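Local coordinates for protein succinylglutamate desuccinylase (Vibrio parahaemolyticus, PDB 2BCO) that probably hydrolyses N-succinylglutamate to succinate and glutamate, the last step of arginine degradation by the AST pathway, with one zinc ion per subunit, at residues Thr172-Phe184 with Val330-Asp342. Residues are numbered along the deposited sequence; the frame is centred on the assembly and turned at random.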
ATOM      1  N   THR A 172       0.240 -14.438  -4.833  1.00 12.53           N
ATOM      2  CA  THR A 172       1.509 -15.050  -5.210  1.00 11.17           C
ATOM      3  C   THR A 172       1.539 -16.453  -4.620  1.00 13.49           C
ATOM      4  O   THR A 172       0.804 -16.743  -3.674  1.00 14.84           O
ATOM      5  CB  THR A 172       2.705 -14.237  -4.670  1.00 12.77           C
ATOM      6  OG1 THR A 172       3.914 -14.966  -4.889  1.00 13.10           O
ATOM      7  CG2 THR A 172       2.550 -13.967  -3.175  1.00 10.20           C
ATOM      8  N   ARG A 173       2.367 -17.326  -5.182  1.00 18.65           N
ATOM      9  CA  ARG A 173       2.479 -18.698  -4.693  1.00 20.46           C
ATOM     10  C   ARG A 173       3.244 -18.708  -3.366  1.00 21.24           C
ATOM     11  O   ARG A 173       3.187 -19.674  -2.606  1.00 21.77           O
ATOM     12  CB  ARG A 173       3.212 -19.564  -5.721  1.00 21.01           C
ATOM     13  CG  ARG A 173       4.689 -19.218  -5.878  1.00 22.91           C
ATOM     14  CD  ARG A 173       5.271 -19.903  -7.111  1.00 25.37           C
ATOM     15  NE  ARG A 173       6.328 -19.092  -7.713  1.00 28.64           N
ATOM     16  CZ  ARG A 173       7.595 -19.121  -7.331  1.00 30.67           C
ATOM     17  NH1 ARG A 173       7.972 -19.929  -6.351  1.00 37.23           N
ATOM     18  NH2 ARG A 173       8.485 -18.334  -7.915  1.00 32.07           N
ATOM     19  N   HIS A 174       3.969 -17.627  -3.098  1.00 18.08           N
ATOM     20  CA  HIS A 174       4.729 -17.507  -1.859  1.00 17.04           C
ATOM     21  C   HIS A 174       3.779 -17.220  -0.690  1.00 17.48           C
ATOM     22  O   HIS A 174       2.737 -16.579  -0.865  1.00 16.12           O
ATOM     23  CB  HIS A 174       5.739 -16.360  -1.955  1.00 23.52           C
ATOM     24  CG  HIS A 174       6.775 -16.543  -3.020  1.00 25.20           C
ATOM     25  ND1 HIS A 174       7.723 -17.544  -2.976  1.00 24.34           N
ATOM     26  CD2 HIS A 174       7.009 -15.851  -4.158  1.00 26.69           C
ATOM     27  CE1 HIS A 174       8.493 -17.459  -4.043  1.00 26.58           C
ATOM     28  NE2 HIS A 174       8.085 -16.441  -4.779  1.00 27.04           N
ATOM     29  N   PRO A 175       4.112 -17.721   0.510  1.00 19.97           N
ATOM     30  CA  PRO A 175       3.273 -17.491   1.695  1.00 21.80           C
ATOM     31  C   PRO A 175       3.548 -16.080   2.228  1.00 20.43           C
ATOM     32  O   PRO A 175       4.495 -15.870   2.977  1.00 22.16           O
ATOM     33  CB  PRO A 175       3.734 -18.584   2.661  1.00 24.43           C
ATOM     34  CG  PRO A 175       5.204 -18.724   2.323  1.00 26.13           C
ATOM     35  CD  PRO A 175       5.185 -18.693   0.798  1.00 23.95           C
ATOM     36  N   VAL A 176       2.726 -15.115   1.832  1.00 15.99           N
ATOM     37  CA  VAL A 176       2.936 -13.732   2.250  1.00 12.69           C
ATOM     38  C   VAL A 176       1.774 -13.204   3.086  1.00 11.96           C
ATOM     39  O   VAL A 176       1.656 -12.005   3.319  1.00 13.68           O
ATOM     40  CB  VAL A 176       3.125 -12.817   1.011  1.00  9.13           C
ATOM     41  CG1 VAL A 176       4.282 -13.330   0.164  1.00  5.84           C
ATOM     42  CG2 VAL A 176       1.841 -12.784   0.171  1.00  4.06           C
ATOM     43  N   ARG A 177       0.912 -14.107   3.531  1.00 12.82           N
ATOM     44  CA  ARG A 177      -0.236 -13.724   4.335  1.00 12.41           C
ATOM     45  C   ARG A 177      -0.089 -14.364   5.705  1.00 14.22           C
ATOM     46  O   ARG A 177      -0.888 -15.203   6.098  1.00 16.59           O
ATOM     47  CB  ARG A 177      -1.510 -14.189   3.647  1.00 12.91           C
ATOM     48  CG  ARG A 177      -1.723 -13.511   2.287  1.00 14.84           C
ATOM     49  CD  ARG A 177      -2.922 -14.067   1.553  1.00 10.71           C
ATOM     50  NE  ARG A 177      -3.225 -13.293   0.355  1.00 12.38           N
ATOM     51  CZ  ARG A 177      -4.014 -13.721  -0.626  1.00 11.19           C
ATOM     52  NH1 ARG A 177      -4.581 -14.918  -0.550  1.00 11.84           N
ATOM     53  NH2 ARG A 177      -4.231 -12.957  -1.682  1.00 11.38           N
ATOM     54  N   SER A 178       0.937 -13.925   6.427  1.00 10.97           N
ATOM     55  CA  SER A 178       1.281 -14.454   7.740  1.00 12.73           C
ATOM     56  C   SER A 178       0.453 -14.028   8.951  1.00 14.26           C
ATOM     57  O   SER A 178      -0.412 -13.145   8.887  1.00 14.32           O
ATOM     58  CB  SER A 178       2.742 -14.130   8.043  1.00 14.60           C
ATOM     59  OG  SER A 178       2.890 -12.732   8.247  1.00 16.28           O
ATOM     60  N   LYS A 179       0.767 -14.677  10.067  1.00 14.60           N
ATOM     61  CA  LYS A 179       0.125 -14.420  11.341  1.00 14.24           C
ATOM     62  C   LYS A 179       0.513 -13.013  11.802  1.00 11.35           C
ATOM     63  O   LYS A 179      -0.320 -12.255  12.282  1.00  9.94           O
ATOM     64  CB  LYS A 179       0.601 -15.454  12.370  1.00 20.60           C
ATOM     65  CG  LYS A 179      -0.045 -15.321  13.740  1.00 26.20           C
ATOM     66  CD  LYS A 179      -1.471 -15.838  13.707  1.00 30.81           C
ATOM     67  CE  LYS A 179      -2.121 -15.761  15.068  1.00 34.17           C
ATOM     68  NZ  LYS A 179      -3.496 -16.319  15.027  1.00 35.22           N
ATOM     69  N   ALA A 180       1.787 -12.666  11.655  1.00  9.53           N
ATOM     70  CA  ALA A 180       2.256 -11.347  12.070  1.00  9.57           C
ATOM     71  C   ALA A 180       1.604 -10.239  11.251  1.00  9.90           C
ATOM     72  O   ALA A 180       1.189  -9.220  11.806  1.00 10.90           O
ATOM     73  CB  ALA A 180       3.763 -11.269  11.951  1.00 10.88           C
ATOM     74  N   LEU A 181       1.507 -10.435   9.936  1.00 11.63           N
ATOM     75  CA  LEU A 181       0.887  -9.430   9.074  1.00 10.99           C
ATOM     76  C   LEU A 181      -0.563  -9.177   9.462  1.00 10.99           C
ATOM     77  O   LEU A 181      -0.988  -8.028   9.538  1.00 14.20           O
ATOM     78  CB  LEU A 181       0.937  -9.851   7.606  1.00  8.08           C
ATOM     79  CG  LEU A 181       0.327  -8.806   6.660  1.00  7.41           C
ATOM     80  CD1 LEU A 181       1.243  -7.573   6.606  1.00  6.72           C
ATOM     81  CD2 LEU A 181       0.141  -9.382   5.282  1.00  4.21           C
ATOM     82  N   VAL A 182      -1.316 -10.252   9.692  1.00  8.03           N
ATOM     83  CA  VAL A 182      -2.722 -10.155  10.079  1.00  7.08           C
ATOM     84  C   VAL A 182      -2.853  -9.504  11.450  1.00  9.29           C
ATOM     85  O   VAL A 182      -3.727  -8.668  11.660  1.00 12.52           O
ATOM     86  CB  VAL A 182      -3.398 -11.548  10.099  1.00 13.51           C
ATOM     87  CG1 VAL A 182      -4.776 -11.463  10.754  1.00 14.11           C
ATOM     88  CG2 VAL A 182      -3.543 -12.061   8.675  1.00 10.97           C
ATOM     89  N   ASP A 183      -1.986  -9.884  12.383  1.00  8.26           N
ATOM     90  CA  ASP A 183      -2.014  -9.273  13.707  1.00 10.72           C
ATOM     91  C   ASP A 183      -1.779  -7.770  13.558  1.00  8.66           C
ATOM     92  O   ASP A 183      -2.342  -6.972  14.309  1.00  7.55           O
ATOM     93  CB  ASP A 183      -0.917  -9.858  14.612  1.00  8.88           C
ATOM     94  CG  ASP A 183      -1.312 -11.184  15.232  1.00 13.62           C
ATOM     95  OD1 ASP A 183      -0.430 -11.833  15.846  1.00 14.33           O
ATOM     96  OD2 ASP A 183      -2.498 -11.576  15.113  1.00 12.68           O
ATOM     97  N   PHE A 184      -0.931  -7.397  12.597  1.00 12.69           N
ATOM     98  CA  PHE A 184      -0.621  -5.990  12.354  1.00  9.72           C
ATOM     99  C   PHE A 184      -1.872  -5.268  11.899  1.00 11.47           C
ATOM    100  O   PHE A 184      -2.180  -4.190  12.402  1.00 14.38           O
ATOM    101  CB  PHE A 184       0.464  -5.831  11.280  1.00 14.01           C
ATOM    102  CG  PHE A 184       0.716  -4.397  10.874  1.00 10.58           C
ATOM    103  CD1 PHE A 184       1.224  -3.474  11.790  1.00 12.74           C
ATOM    104  CD2 PHE A 184       0.391  -3.953   9.598  1.00 12.46           C
ATOM    105  CE1 PHE A 184       1.411  -2.128  11.430  1.00 12.96           C
ATOM    106  CE2 PHE A 184       0.573  -2.602   9.225  1.00 11.20           C
ATOM    107  CZ  PHE A 184       1.078  -1.694  10.148  1.00 12.50           C
ATOM    108  N   VAL A 330     -15.322 -13.605   3.522  1.00 19.21           N
ATOM    109  CA  VAL A 330     -14.988 -14.999   3.382  1.00 19.38           C
ATOM    110  C   VAL A 330     -14.643 -15.677   4.700  1.00 18.96           C
ATOM    111  O   VAL A 330     -14.173 -15.037   5.650  1.00 17.97           O
ATOM    112  CB  VAL A 330     -13.849 -15.195   2.379  1.00 35.50           C
ATOM    113  CG1 VAL A 330     -12.547 -14.678   2.939  1.00 35.66           C
ATOM    114  CG2 VAL A 330     -13.763 -16.670   2.006  1.00 43.04           C
ATOM    115  N   LYS A 331     -14.914 -16.976   4.756  1.00 22.04           N
ATOM    116  CA  LYS A 331     -14.633 -17.762   5.942  1.00 21.96           C
ATOM    117  C   LYS A 331     -13.155 -18.083   5.864  1.00 19.50           C
ATOM    118  O   LYS A 331     -12.704 -18.776   4.953  1.00 20.15           O
ATOM    119  CB  LYS A 331     -15.463 -19.051   5.951  1.00 28.53           C
ATOM    120  CG  LYS A 331     -15.425 -19.773   7.294  1.00 34.04           C
ATOM    121  CD  LYS A 331     -16.214 -21.076   7.286  1.00 35.20           C
ATOM    122  CE  LYS A 331     -16.200 -21.718   8.664  1.00 35.85           C
ATOM    123  NZ  LYS A 331     -14.811 -21.947   9.158  1.00 37.55           N
ATOM    124  N   THR A 332     -12.402 -17.584   6.832  1.00 17.70           N
ATOM    125  CA  THR A 332     -10.968 -17.773   6.836  1.00 16.09           C
ATOM    126  C   THR A 332     -10.402 -18.543   8.026  1.00 17.20           C
ATOM    127  O   THR A 332     -11.095 -18.814   9.004  1.00 18.49           O
ATOM    128  CB  THR A 332     -10.287 -16.402   6.760  1.00 15.53           C
ATOM    129  OG1 THR A 332     -10.717 -15.592   7.872  1.00 11.07           O
ATOM    130  CG2 THR A 332     -10.657 -15.710   5.446  1.00 10.40           C
ATOM    131  N   ARG A 333      -9.123 -18.877   7.919  1.00 11.06           N
ATOM    132  CA  ARG A 333      -8.413 -19.600   8.955  1.00 12.43           C
ATOM    133  C   ARG A 333      -6.933 -19.553   8.603  1.00 12.06           C
ATOM    134  O   ARG A 333      -6.564 -19.083   7.529  1.00 11.49           O
ATOM    135  CB  ARG A 333      -8.889 -21.057   9.000  1.00 19.35           C
ATOM    136  CG  ARG A 333      -8.677 -21.825   7.682  1.00 20.25           C
ATOM    137  CD  ARG A 333      -9.329 -23.210   7.715  1.00 22.71           C
ATOM    138  NE  ARG A 333      -8.727 -24.110   6.732  1.00 25.02           N
ATOM    139  CZ  ARG A 333      -8.919 -24.022   5.424  1.00 29.22           C
ATOM    140  NH1 ARG A 333      -9.711 -23.075   4.927  1.00 33.64           N
ATOM    141  NH2 ARG A 333      -8.297 -24.859   4.610  1.00 29.93           N
ATOM    142  N   PHE A 334      -6.093 -20.039   9.510  1.00 13.70           N
ATOM    143  CA  PHE A 334      -4.656 -20.088   9.286  1.00 14.47           C
ATOM    144  C   PHE A 334      -4.215 -21.530   9.065  1.00 18.34           C
ATOM    145  O   PHE A 334      -4.380 -22.388   9.938  1.00 19.56           O
ATOM    146  CB  PHE A 334      -3.895 -19.505  10.481  1.00 14.05           C
ATOM    147  CG  PHE A 334      -3.602 -18.035  10.358  1.00 15.98           C
ATOM    148  CD1 PHE A 334      -2.654 -17.577   9.441  1.00 14.95           C
ATOM    149  CD2 PHE A 334      -4.291 -17.104  11.130  1.00 13.05           C
ATOM    150  CE1 PHE A 334      -2.392 -16.209   9.304  1.00 17.09           C
ATOM    151  CE2 PHE A 334      -4.041 -15.740  11.005  1.00 14.17           C
ATOM    152  CZ  PHE A 334      -3.092 -15.287  10.087  1.00 15.35           C
ATOM    153  N   GLU A 335      -3.672 -21.799   7.885  1.00 19.63           N
ATOM    154  CA  GLU A 335      -3.178 -23.124   7.569  1.00 21.07           C
ATOM    155  C   GLU A 335      -1.677 -23.000   7.365  1.00 21.41           C
ATOM    156  O   GLU A 335      -1.216 -22.361   6.420  1.00 20.16           O
ATOM    157  CB  GLU A 335      -3.843 -23.673   6.309  1.00 29.28           C
ATOM    158  CG  GLU A 335      -3.467 -25.129   6.029  1.00 36.13           C
ATOM    159  CD  GLU A 335      -4.257 -25.745   4.889  1.00 38.87           C
ATOM    160  OE1 GLU A 335      -4.043 -26.940   4.593  1.00 42.61           O
ATOM    161  OE2 GLU A 335      -5.090 -25.037   4.284  1.00 41.10           O
ATOM    162  N   GLU A 336      -0.918 -23.599   8.279  1.00 28.62           N
ATOM    163  CA  GLU A 336       0.544 -23.564   8.221  1.00 28.83           C
ATOM    164  C   GLU A 336       1.083 -22.133   8.230  1.00 26.39           C
ATOM    165  O   GLU A 336       2.071 -21.830   7.563  1.00 27.13           O
ATOM    166  CB  GLU A 336       1.039 -24.299   6.970  1.00 37.44           C
ATOM    167  CG  GLU A 336       0.710 -25.783   6.946  1.00 43.46           C
ATOM    168  CD  GLU A 336       1.614 -26.601   7.854  1.00 49.20           C
ATOM    169  OE1 GLU A 336       1.612 -26.361   9.084  1.00 50.75           O
ATOM    170  OE2 GLU A 336       2.333 -27.484   7.331  1.00 49.92           O
ATOM    171  N   GLY A 337       0.432 -21.262   8.994  1.00 20.95           N
ATOM    172  CA  GLY A 337       0.872 -19.881   9.088  1.00 18.96           C
ATOM    173  C   GLY A 337       0.432 -18.986   7.940  1.00 16.77           C
ATOM    174  O   GLY A 337       0.871 -17.840   7.841  1.00 19.03           O
ATOM    175  N   GLU A 338      -0.434 -19.507   7.076  1.00 15.99           N
ATOM    176  CA  GLU A 338      -0.937 -18.766   5.926  1.00 15.10           C
ATOM    177  C   GLU A 338      -2.451 -18.568   6.050  1.00 15.07           C
ATOM    178  O   GLU A 338      -3.186 -19.513   6.359  1.00 12.63           O
ATOM    179  CB  GLU A 338      -0.615 -19.541   4.639  1.00 13.23           C
ATOM    180  CG  GLU A 338      -1.242 -18.976   3.362  1.00 14.20           C
ATOM    181  CD  GLU A 338      -0.579 -17.680   2.882  1.00 17.11           C
ATOM    182  OE1 GLU A 338      -1.038 -17.132   1.866  1.00 15.50           O
ATOM    183  OE2 GLU A 338       0.395 -17.210   3.511  1.00 15.54           O
ATOM    184  N   LEU A 339      -2.921 -17.348   5.812  1.00 11.85           N
ATOM    185  CA  LEU A 339      -4.352 -17.093   5.906  1.00 12.28           C
ATOM    186  C   LEU A 339      -5.013 -17.522   4.602  1.00 13.55           C
ATOM    187  O   LEU A 339      -4.767 -16.926   3.550  1.00 13.25           O
ATOM    188  CB  LEU A 339      -4.644 -15.607   6.176  1.00 10.17           C
ATOM    189  CG  LEU A 339      -6.128 -15.368   6.506  1.00 10.65           C
ATOM    190  CD1 LEU A 339      -6.394 -15.779   7.963  1.00  8.17           C
ATOM    191  CD2 LEU A 339      -6.513 -13.906   6.283  1.00  8.00           C
ATOM    192  N   VAL A 340      -5.843 -18.560   4.675  1.00 12.67           N
ATOM    193  CA  VAL A 340      -6.540 -19.069   3.498  1.00 15.32           C
ATOM    194  C   VAL A 340      -8.041 -19.049   3.747  1.00 17.18           C
ATOM    195  O   VAL A 340      -8.483 -18.869   4.879  1.00 16.20           O
ATOM    196  CB  VAL A 340      -6.117 -20.534   3.159  1.00 17.33           C
ATOM    197  CG1 VAL A 340      -4.602 -20.615   2.986  1.00 15.07           C
ATOM    198  CG2 VAL A 340      -6.594 -21.495   4.254  1.00 14.21           C
ATOM    199  N   TYR A 341      -8.828 -19.216   2.694  1.00 13.40           N
ATOM    200  CA  TYR A 341     -10.277 -19.231   2.863  1.00 20.03           C
ATOM    201  C   TYR A 341     -10.957 -20.492   2.326  1.00 25.11           C
ATOM    202  O   TYR A 341     -10.414 -21.204   1.476  1.00 23.72           O
ATOM    203  CB  TYR A 341     -10.917 -17.992   2.236  1.00 24.55           C
ATOM    204  CG  TYR A 341     -10.392 -17.601   0.877  1.00 23.22           C
ATOM    205  CD1 TYR A 341      -9.280 -16.772   0.749  1.00 23.38           C
ATOM    206  CD2 TYR A 341     -11.043 -18.005  -0.284  1.00 23.84           C
ATOM    207  CE1 TYR A 341      -8.837 -16.341  -0.514  1.00 21.20           C
ATOM    208  CE2 TYR A 341     -10.610 -17.585  -1.547  1.00 21.36           C
ATOM    209  CZ  TYR A 341      -9.511 -16.753  -1.652  1.00 21.26           C
ATOM    210  OH  TYR A 341      -9.105 -16.327  -2.893  1.00 21.38           O
ATOM    211  N   ASP A 342     -12.164 -20.739   2.836  1.00 80.65           N
ATOM    212  CA  ASP A 342     -12.979 -21.904   2.490  1.00 86.38           C
ATOM    213  C   ASP A 342     -12.453 -23.165   3.174  1.00 87.48           C
ATOM    214  O   ASP A 342     -13.043 -23.547   4.205  1.00 88.26           O
ATOM    215  CB  ASP A 342     -13.017 -22.119   0.972  1.00 76.57           C
ATOM    216  CG  ASP A 342     -13.911 -21.125   0.270  1.00 79.83           C
ATOM    217  OD1 ASP A 342     -14.101 -21.259  -0.958  1.00 82.11           O
ATOM    218  OD2 ASP A 342     -14.421 -20.211   0.952  1.00 82.91           O
TER
HETATM  219  O   HOH W   1       0.273 -15.753  -0.081  1.00 14.06           O
HETATM  220  O   HOH W   2      -4.593 -17.253   0.933  1.00 18.25           O
HETATM  221  O   HOH W   3      -6.244 -15.598  -2.946  1.00 22.51           O
HETATM  222  O   HOH W   4       2.528 -17.188   9.727  1.00 19.32           O
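Arg177 and Glu338 join the loop that enters helix 179-188 of the catalytic domain to the C-terminal beta-hairpin, whose strands 332-335 and 338-341 are linked by a type I' turn. Two bonds pin the Arg177 backbone: its N donates to Glu338 OE2 (3.1 Å), meeting the syn side of the carboxylate 25° out of its plane, and its O accepts from Leu339 N (3.0 Å). Glu338 reaches the loop because its chain bends at chi2 (73°), which sets the carboxylate against the aliphatic part of Arg177, with Glu338 OE1 3.5 Å from Arg177 CB. Rather than closing a salt bridge with it, the Arg177 chain runs on extended from CG to NE, and its guanidinium donates through NE to Ser169 OG and through NH2 to Ser196 O, while NH1 meets two waters in its plane, one bound also to Leu339 O and the other to Tyr341 OH.

The Phe334 ring packs against the helix's first turn. Lys179 lays CD over one face (4.0 Å from the centroid), Leu339 CD1 covers the opposite face, and Val182 CG2 approaches CZ obliquely at 3.6 Å. Ser178 OG, also hydrogen-bonded to Gln214 OE1, N-caps the helix by accepting from Leu181 N; Ser178 CA-H points almost straight at Gly337 O, CA 3.4 Å from that oxygen.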